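PDB 2QUP: BH1478 protein from Bacillus halodurans, which is of unknown function, a DUF327 family member that folds into a bundle of four helices. Local coordinates for residues M47-D51 and K137-I141. Sequence-based numbering, arbitrary orientation.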
ATOM      1  N   MET A  47      -0.582   0.015  -7.412  1.00 27.92           N
ATOM      2  CA  MET A  47       0.420  -0.963  -6.972  1.00 24.85           C
ATOM      3  C   MET A  47       1.481  -1.253  -8.060  1.00 29.97           C
ATOM      4  O   MET A  47       2.637  -1.572  -7.750  1.00 31.61           O
ATOM      5  CB  MET A  47      -0.301  -2.235  -6.544  1.00 30.84           C
ATOM      6  CG  MET A  47       0.546  -3.311  -5.868  1.00 29.37           C
ATOM      7  SD  MET A  47       1.725  -2.730  -4.638  1.00 35.49           S
ATOM      8  CE  MET A  47       0.656  -2.412  -3.251  1.00 16.01           C
ATOM      9  N   SER A  48       1.073  -1.146  -9.323  1.00 30.18           N
ATOM     10  CA  SER A  48       1.984  -1.292 -10.452  0.50 31.19           C
ATOM     11  C   SER A  48       3.041  -0.188 -10.436  1.00 31.71           C
ATOM     12  O   SER A  48       4.241  -0.469 -10.544  1.00 33.44           O
ATOM     13  CB  SER A  48       1.210  -1.283 -11.780  0.50 32.06           C
ATOM     14  OG  SER A  48       0.630  -2.551 -12.047  0.50 30.32           O
ATOM     15  N   LYS A  49       2.587   1.062 -10.299  1.00 24.30           N
ATOM     16  CA  LYS A  49       3.453   2.219 -10.044  1.00 21.27           C
ATOM     17  C   LYS A  49       4.336   2.021  -8.812  1.00 22.69           C
ATOM     18  O   LYS A  49       5.546   2.186  -8.867  1.00 29.31           O
ATOM     19  CB  LYS A  49       2.599   3.450  -9.836  1.00 20.03           C
ATOM     20  CG  LYS A  49       1.922   3.916 -11.105  1.00 23.66           C
ATOM     21  CD  LYS A  49       1.032   5.111 -10.798  1.00 34.63           C
ATOM     22  CE  LYS A  49       0.552   5.754 -12.072  1.00 36.37           C
ATOM     23  NZ  LYS A  49      -0.722   5.138 -12.493  1.00 47.40           N
ATOM     24  N   ILE A  50       3.725   1.628  -7.710  1.00 22.47           N
ATOM     25  CA  ILE A  50       4.462   1.364  -6.475  1.00 24.35           C
ATOM     26  C   ILE A  50       5.565   0.322  -6.667  1.00 23.96           C
ATOM     27  O   ILE A  50       6.676   0.510  -6.172  1.00 28.29           O
ATOM     28  CB  ILE A  50       3.503   0.994  -5.318  1.00 28.10           C
ATOM     29  CG1 ILE A  50       2.633   2.194  -4.932  1.00 15.65           C
ATOM     30  CG2 ILE A  50       4.250   0.613  -4.073  1.00 16.32           C
ATOM     31  CD1 ILE A  50       1.547   1.822  -3.947  1.00 11.49           C
ATOM     32  N   ASP A  51       5.270  -0.756  -7.392  1.00 25.80           N
ATOM     33  CA  ASP A  51       6.279  -1.787  -7.714  1.00 30.13           C
ATOM     34  C   ASP A  51       7.458  -1.221  -8.505  1.00 29.33           C
ATOM     35  O   ASP A  51       8.620  -1.525  -8.227  1.00 20.96           O
ATOM     36  CB  ASP A  51       5.655  -2.905  -8.550  1.00 35.24           C
ATOM     37  CG  ASP A  51       4.909  -3.904  -7.720  1.00 42.54           C
ATOM     38  OD1 ASP A  51       5.234  -4.062  -6.526  1.00 58.22           O
ATOM     39  OD2 ASP A  51       3.991  -4.541  -8.270  1.00 55.95           O
ATOM     40  N   LYS A 137       4.992  -3.814   0.606  1.00 17.38           N
ATOM     41  CA  LYS A 137       3.974  -4.271  -0.368  1.00 16.37           C
ATOM     42  C   LYS A 137       3.135  -5.396   0.233  1.00 28.71           C
ATOM     43  O   LYS A 137       1.911  -5.381   0.119  1.00 17.46           O
ATOM     44  CB  LYS A 137       4.613  -4.773  -1.662  1.00 23.53           C
ATOM     45  CG  LYS A 137       3.610  -5.256  -2.696  1.00 18.77           C
ATOM     46  CD  LYS A 137       4.228  -6.134  -3.766  1.00 23.30           C
ATOM     47  CE  LYS A 137       3.183  -6.411  -4.860  1.00 31.56           C
ATOM     48  NZ  LYS A 137       3.790  -6.872  -6.143  1.00 24.89           N
ATOM     49  N   GLY A 138       3.795  -6.340   0.910  1.00 15.56           N
ATOM     50  CA  GLY A 138       3.103  -7.409   1.626  1.00 22.92           C
ATOM     51  C   GLY A 138       2.100  -6.934   2.659  1.00 30.33           C
ATOM     52  O   GLY A 138       0.979  -7.429   2.718  1.00 37.01           O
ATOM     53  N   LEU A 139       2.487  -5.955   3.465  1.00 24.00           N
ATOM     54  CA  LEU A 139       1.536  -5.291   4.336  1.00 23.14           C
ATOM     55  C   LEU A 139       0.441  -4.556   3.529  1.00 20.69           C
ATOM     56  O   LEU A 139      -0.751  -4.641   3.858  1.00 25.75           O
ATOM     57  CB  LEU A 139       2.269  -4.349   5.286  1.00 24.67           C
ATOM     58  CG  LEU A 139       3.273  -5.041   6.228  1.00 29.13           C
ATOM     59  CD1 LEU A 139       4.196  -4.039   6.900  1.00 33.47           C
ATOM     60  CD2 LEU A 139       2.543  -5.853   7.259  1.00 23.59           C
ATOM     61  N   LEU A 140       0.833  -3.868   2.472  1.00 24.57           N
ATOM     62  CA  LEU A 140      -0.111  -2.992   1.733  1.00 15.72           C
ATOM     63  C   LEU A 140      -1.309  -3.701   1.131  1.00 28.48           C
ATOM     64  O   LEU A 140      -2.454  -3.191   1.137  1.00 23.35           O
ATOM     65  CB  LEU A 140       0.622  -2.265   0.609  1.00 22.88           C
ATOM     66  CG  LEU A 140       1.443  -1.007   0.919  1.00 24.83           C
ATOM     67  CD1 LEU A 140       2.057  -0.496  -0.364  1.00 10.24           C
ATOM     68  CD2 LEU A 140       0.642   0.095   1.602  1.00 21.40           C
ATOM     69  N   ILE A 141      -1.044  -4.861   0.546  1.00 20.49           N
ATOM     70  CA  ILE A 141      -2.108  -5.610  -0.119  1.00 29.85           C
ATOM     71  C   ILE A 141      -3.089  -6.219   0.896  1.00 29.79           C
ATOM     72  O   ILE A 141      -4.230  -6.517   0.564  1.00 37.21           O
ATOM     73  CB  ILE A 141      -1.547  -6.678  -1.104  1.00 29.19           C
ATOM     74  CG1 ILE A 141      -0.622  -7.657  -0.382  1.00 32.50           C
ATOM     75  CG2 ILE A 141      -0.806  -6.031  -2.274  1.00 29.17           C
ATOM     76  CD1 ILE A 141      -0.117  -8.786  -1.255  1.00 34.90           C
TER
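Two torsion choices bring Met47 and Lys137 together: in each, chi1 sets CG trans to the backbone N (-172° in Met47, 180° in Lys137), and both CB atoms face the partner helix. Beyond CG the two chains differ. Lys137 stays extended and carries its ammonium across to Asp51, whereas Met47 bends at chi2 and chi3, turning its methyl toward Leu140. In Asp51, CG lies opposite the carbonyl carbon and beside the backbone N, which lets the carboxylate reach Lys137 although CB does not point straight at the other helix. Lys137 NZ lies 3.2 Å from both Asp51 OD1 and Asp51 OD2. Each oxygen is met on its syn side, with NZ 17° out of the carboxylate plane, which makes this a bidentate, slightly tilted salt bridge; the two side chains cross nearly at a right angle. The aliphatic part of the lysine is used as well, since Met47 SD packs against Lys137 CG at 3.7 Å. Beyond the sulfur, Met47 CE touches Leu140 CD1 at 3.7 Å and, toward the exposed side, Ile141 CG2 at 4.0 Å. Ile50 adds a looser apolar contact, its CD1 standing 4.3 Å from Leu140 CD1. The short segments run nearly antiparallel, their axes 12.1 Å apart, a spacing bridged by side chains, with Met47, Ile50 and Leu140 buried and the ion pair partly exposed. The contact thus joins helix 27-60 to helix 126-144, and helix 63-88 packs against both, Phe76 touching Met47 and Ile50, Leu72 touching Ile50, and Val77 touching Leu140, while Leu139 turns to helix 98-120.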